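378aa long hypothetical citrate synthase (Sulfolobus tokodaii, PDB 1VGM) is of unproven function but belongs to the citrate synthase family of largely helical proteins. Local coordinates at residues Leu51-Glu56 / Glu119-Ile124; Val231-Gly234 / Asn238-Lys241. One frame throughout, in Å; residues are numbered along the deposited sequence.

Contact 1: residues Leu51-Glu56 / Glu119-Ile124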
loop_
_atom_site.group_PDB
_atom_site.type_symbol
_atom_site.label_atom_id
_atom_site.label_comp_id
_atom_site.label_asym_id
_atom_site.label_seq_id
_atom_site.Cartn_x
_atom_site.Cartn_y
_atom_site.Cartn_z
ATOM N N LEU A 51 -1.382 21.343 -15.170
ATOM C CA LEU A 51 0.015 21.717 -14.983
ATOM C C LEU A 51 0.827 20.506 -14.513
ATOM O O LEU A 51 1.852 20.159 -15.117
ATOM C CB LEU A 51 0.117 22.856 -13.962
ATOM C CG LEU A 51 1.489 23.400 -13.561
ATOM C CD1 LEU A 51 2.224 23.947 -14.781
ATOM C CD2 LEU A 51 1.303 24.492 -12.502
ATOM N N MET A 52 0.368 19.860 -13.441
ATOM C CA MET A 52 1.121 18.755 -12.855
ATOM C C MET A 52 1.220 17.552 -13.793
ATOM O O MET A 52 2.254 16.888 -13.840
ATOM C CB MET A 52 0.503 18.310 -11.521
ATOM C CG MET A 52 0.671 19.300 -10.359
ATOM S SD MET A 52 2.358 19.928 -10.107
ATOM C CE MET A 52 2.718 19.320 -8.495
ATOM N N LEU A 53 0.154 17.260 -14.533
ATOM C CA LEU A 53 0.118 16.026 -15.315
ATOM C C LEU A 53 0.709 16.239 -16.703
ATOM O O LEU A 53 1.476 15.407 -17.196
ATOM C CB LEU A 53 -1.317 15.506 -15.432
ATOM C CG LEU A 53 -1.957 15.023 -14.123
ATOM C CD1 LEU A 53 -3.422 14.650 -14.370
ATOM C CD2 LEU A 53 -1.192 13.825 -13.580
ATOM N N TYR A 54 0.358 17.360 -17.326
ATOM C CA TYR A 54 0.765 17.629 -18.701
ATOM C C TYR A 54 1.980 18.555 -18.779
ATOM O O TYR A 54 2.682 18.577 -19.787
ATOM C CB TYR A 54 -0.410 18.231 -19.488
ATOM C CG TYR A 54 -1.577 17.281 -19.673
ATOM C CD1 TYR A 54 -2.487 17.062 -18.642
ATOM C CD2 TYR A 54 -1.762 16.583 -20.872
ATOM C CE1 TYR A 54 -3.551 16.174 -18.791
ATOM C CE2 TYR A 54 -2.833 15.685 -21.032
ATOM C CZ TYR A 54 -3.720 15.490 -19.986
ATOM O OH TYR A 54 -4.780 14.617 -20.133
ATOM N N GLY A 55 2.233 19.320 -17.720
ATOM C CA GLY A 55 3.487 20.056 -17.630
ATOM C C GLY A 55 3.374 21.566 -17.775
ATOM O O GLY A 55 4.280 22.295 -17.367
ATOM N N GLU A 56 2.273 22.049 -18.345
ATOM C CA GLU A 56 2.053 23.491 -18.470
ATOM C C GLU A 56 0.671 23.889 -17.966
ATOM O O GLU A 56 -0.216 23.048 -17.837
ATOM C CB GLU A 56 2.196 23.930 -19.930
ATOM C CG GLU A 56 3.489 23.493 -20.597
ATOM C CD GLU A 56 4.698 24.252 -20.092
ATOM O OE1 GLU A 56 5.826 23.902 -20.495
ATOM O OE2 GLU A 56 4.526 25.199 -19.294
ATOM N N GLU A 119 -5.183 10.995 -18.723
ATOM C CA GLU A 119 -6.628 11.071 -18.704
ATOM C C GLU A 119 -7.194 10.167 -17.600
ATOM O O GLU A 119 -8.175 10.522 -16.941
ATOM C CB GLU A 119 -7.184 10.672 -20.072
ATOM C CG GLU A 119 -6.825 11.649 -21.198
ATOM C CD GLU A 119 -5.333 11.654 -21.550
ATOM O OE1 GLU A 119 -4.697 10.571 -21.495
ATOM O OE2 GLU A 119 -4.804 12.746 -21.885
ATOM N N LEU A 120 -6.569 9.012 -17.389
ATOM C CA LEU A 120 -6.970 8.117 -16.302
ATOM C C LEU A 120 -6.745 8.759 -14.934
ATOM O O LEU A 120 -7.569 8.611 -14.042
ATOM C CB LEU A 120 -6.201 6.786 -16.377
ATOM C CG LEU A 120 -6.366 5.850 -15.169
ATOM C CD1 LEU A 120 -7.819 5.405 -15.074
ATOM C CD2 LEU A 120 -5.450 4.640 -15.299
ATOM N N ALA A 121 -5.634 9.476 -14.777
ATOM C CA ALA A 121 -5.388 10.268 -13.569
ATOM C C ALA A 121 -6.516 11.254 -13.245
ATOM O O ALA A 121 -6.925 11.381 -12.092
ATOM C CB ALA A 121 -4.062 11.023 -13.703
ATOM N N VAL A 122 -7.011 11.953 -14.262
ATOM C CA VAL A 122 -8.099 12.905 -14.064
ATOM C C VAL A 122 -9.370 12.193 -13.612
ATOM O O VAL A 122 -10.042 12.642 -12.684
ATOM C CB VAL A 122 -8.405 13.706 -15.358
ATOM C CG1 VAL A 122 -9.455 14.775 -15.070
ATOM C CG2 VAL A 122 -7.132 14.360 -15.878
ATOM N N GLN A 123 -9.691 11.077 -14.265
ATOM C CA GLN A 123 -10.833 10.256 -13.861
ATOM C C GLN A 123 -10.717 9.848 -12.401
ATOM O O GLN A 123 -11.696 9.904 -11.654
ATOM C CB GLN A 123 -10.932 8.998 -14.731
ATOM C CG GLN A 123 -11.201 9.282 -16.200
ATOM C CD GLN A 123 -11.245 8.019 -17.048
ATOM O OE1 GLN A 123 -10.724 6.967 -16.658
ATOM N NE2 GLN A 123 -11.859 8.121 -18.222
ATOM N N ILE A 124 -9.520 9.442 -11.990
ATOM C CA ILE A 124 -9.310 9.028 -10.603
ATOM C C ILE A 124 -9.545 10.195 -9.638
ATOM O O ILE A 124 -10.097 10.025 -8.556
ATOM C CB ILE A 124 -7.870 8.490 -10.387
ATOM C CG1 ILE A 124 -7.650 7.235 -11.239
ATOM C CG2 ILE A 124 -7.631 8.185 -8.888
ATOM C CD1 ILE A 124 -6.256 6.650 -11.101
#

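Contact 2: residues Val231-Gly234 / Asn238-Lys241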
loop_
_atom_site.group_PDB
_atom_site.type_symbol
_atom_site.label_atom_id
_atom_site.label_comp_id
_atom_site.label_asym_id
_atom_site.label_seq_id
_atom_site.Cartn_x
_atom_site.Cartn_y
_atom_site.Cartn_z
ATOM N N VAL A 231 -9.536 23.587 20.092
ATOM C CA VAL A 231 -10.755 23.100 20.724
ATOM C C VAL A 231 -10.550 22.945 22.230
ATOM O O VAL A 231 -11.399 23.329 23.032
ATOM C CB VAL A 231 -11.176 21.739 20.143
ATOM C CG1 VAL A 231 -12.398 21.212 20.881
ATOM C CG2 VAL A 231 -11.469 21.874 18.655
ATOM N N GLU A 232 -9.408 22.388 22.613
ATOM C CA GLU A 232 -9.101 22.204 24.023
ATOM C C GLU A 232 -8.893 23.541 24.750
ATOM O O GLU A 232 -9.341 23.717 25.882
ATOM C CB GLU A 232 -7.857 21.327 24.169
ATOM C CG GLU A 232 -7.508 20.982 25.608
ATOM C CD GLU A 232 -6.472 19.872 25.700
ATOM O OE1 GLU A 232 -6.868 18.687 25.677
ATOM O OE2 GLU A 232 -5.266 20.184 25.789
ATOM N N ILE A 233 -8.213 24.480 24.097
ATOM C CA ILE A 233 -8.038 25.807 24.671
ATOM C C ILE A 233 -9.376 26.479 24.967
ATOM O O ILE A 233 -9.540 27.091 26.022
ATOM C CB ILE A 233 -7.209 26.708 23.741
ATOM C CG1 ILE A 233 -5.785 26.165 23.659
ATOM C CG2 ILE A 233 -7.187 28.139 24.267
ATOM C CD1 ILE A 233 -5.081 26.487 22.368
ATOM N N GLY A 234 -10.324 26.364 24.043
ATOM C CA GLY A 234 -11.701 26.702 24.356
ATOM C C GLY A 234 -12.049 28.146 24.048
ATOM O O GLY A 234 -13.055 28.428 23.402
ATOM N N ASN A 238 -8.122 31.812 27.326
ATOM C CA ASN A 238 -7.446 30.677 27.959
ATOM C C ASN A 238 -6.112 30.332 27.299
ATOM O O ASN A 238 -5.414 29.427 27.756
ATOM C CB ASN A 238 -8.343 29.432 27.946
ATOM C CG ASN A 238 -9.740 29.716 28.455
ATOM O OD1 ASN A 238 -9.918 30.450 29.426
ATOM N ND2 ASN A 238 -10.744 29.130 27.801
ATOM N N ALA A 239 -5.757 31.045 26.232
ATOM C CA ALA A 239 -4.636 30.627 25.382
ATOM C C ALA A 239 -3.281 30.687 26.099
ATOM O O ALA A 239 -2.468 29.761 25.993
ATOM C CB ALA A 239 -4.593 31.482 24.100
ATOM N N ASP A 240 -3.032 31.773 26.823
ATOM C CA ASP A 240 -1.749 31.952 27.500
ATOM C C ASP A 240 -1.540 30.909 28.589
ATOM O O ASP A 240 -0.465 30.325 28.700
ATOM C CB ASP A 240 -1.654 33.353 28.112
ATOM C CG ASP A 240 -1.520 34.439 27.060
ATOM O OD1 ASP A 240 -0.852 35.454 27.341
ATOM O OD2 ASP A 240 -2.080 34.280 25.953
ATOM N N LYS A 241 -2.567 30.680 29.395
ATOM C CA LYS A 241 -2.514 29.645 30.418
ATOM C C LYS A 241 -2.158 28.281 29.814
ATOM O O LYS A 241 -1.287 27.576 30.328
ATOM C CB LYS A 241 -3.863 29.574 31.135
ATOM C CG LYS A 241 -4.002 28.438 32.134
ATOM C CD LYS A 241 -5.404 28.411 32.732
ATOM C CE LYS A 241 -5.467 27.551 33.987
ATOM N NZ LYS A 241 -6.677 27.869 34.810
#

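Contact 1: residues Leu51-Glu56 / Glu119-Ile124
Tyr54 and Glu119 meet at the polar margin of this helix pair, the phenol OH giving its hydrogen to Glu119 OE2 across 2.6 Å. The carboxylate oxygen lies near the plane of the phenol ring, at its edge, whereas the hydroxyl arrives from above the carboxylate plane, 52° out of it; the ring and carboxylate planes stand 71° apart. Glu119 starts from a CB that points away from helix 45-54, and a turn about its CB-CG bond (chi2 68°) swings the carboxylate back to the phenol. On its own helix Tyr54 stacks against the ring of His50, which probably helps to hold the phenol in place.

Alongside this bond runs an apolar seam. Leu53 points at the facing helix, and its CD1 touches Ala121 CB at 3.7 Å and Val122 CG2 at 4.0 Å, while CD2 reaches the same Ala121 methyl at 4.0 Å. The small alanine thus sits beneath both branches of the leucine, with the CA atoms of Leu53 and Ala121 8.2 Å apart. Such packing joins the C-terminal end of helix 45-54 to the first turns of helix 117-139 within the helical citrate synthase fold. Helix 331-353 closes the seam through Ile348, which touches both Leu53 and Ala121. Gly55, just past helix 45-54, leaves helical geometry with a positive phi, and Glu56 OE2 forms a salt bridge with Arg370 of the second subunit.

Contact 2: residues Val231-Gly234 / Asn238-Lys241
With chi1 at -49°, Asn238 sets its CG beside its own backbone N, and a chi2 of -41° turns the amide so that ND2 faces the carbonyl oxygen of Ile233. Ile233, its CG1 beside the backbone N (chi1 -67°), has CG2 anti to that N, which lays this methyl against the start of the next helix. The resulting hydrogen bond, from Asn238 ND2 to Ile233 O, measures 3.0 Å and is moderately straight at the hydrogen. It lies in the carbonyl plane, the acceptor is nearly in the amide plane of Asn238 as well, and the peptide and amide planes are roughly coplanar. Asn238 CB adds a close approach to the same Ile233 O, at 3.3 Å.

These groups meet at a tight helix-loop-helix corner, in which three residues separate the two short segments and a side-chain amide takes up a carbonyl at the C-terminal end of helix 222-233. Gly234 leaves that helix with a positive phi, and its own carbonyl oxygen accepts a hydrogen bond from Lys288 NZ. On the apolar side, Ile233 CG2 rests over the backbone of Ala239, 3.7 Å from Ala239 CA and 3.8 Å from Ala239 N, with Ala239 CB slightly farther off at 4.2 Å. Helix 284-304 packs against this corner: Ile292 and Ile296 touch Ile233, and Arg295 meets Ala239 while pairing in a salt bridge with Asp240 OD2.

How the contacts relate
Helix pairing at two scales is illustrated by these contacts, which lie on opposite sides of the chain's centre, their own centres 43 Å apart and their nearest atoms about 30 Å. They come in series along the chain: contact 1 closes before contact 2 opens, and they have no helix in common. Contact 1 brings together helices 45-54 and 117-139 from segments 63 residues apart, so it depends on the tertiary fold. Contact 2 joins the consecutive helices 222-233 and 239-249, and is a local turn farther from the centre. Both belong to the helical body of the citrate synthase fold; the second subunit comes near contact 1, whereas no other chain of the assembly touches contact 2.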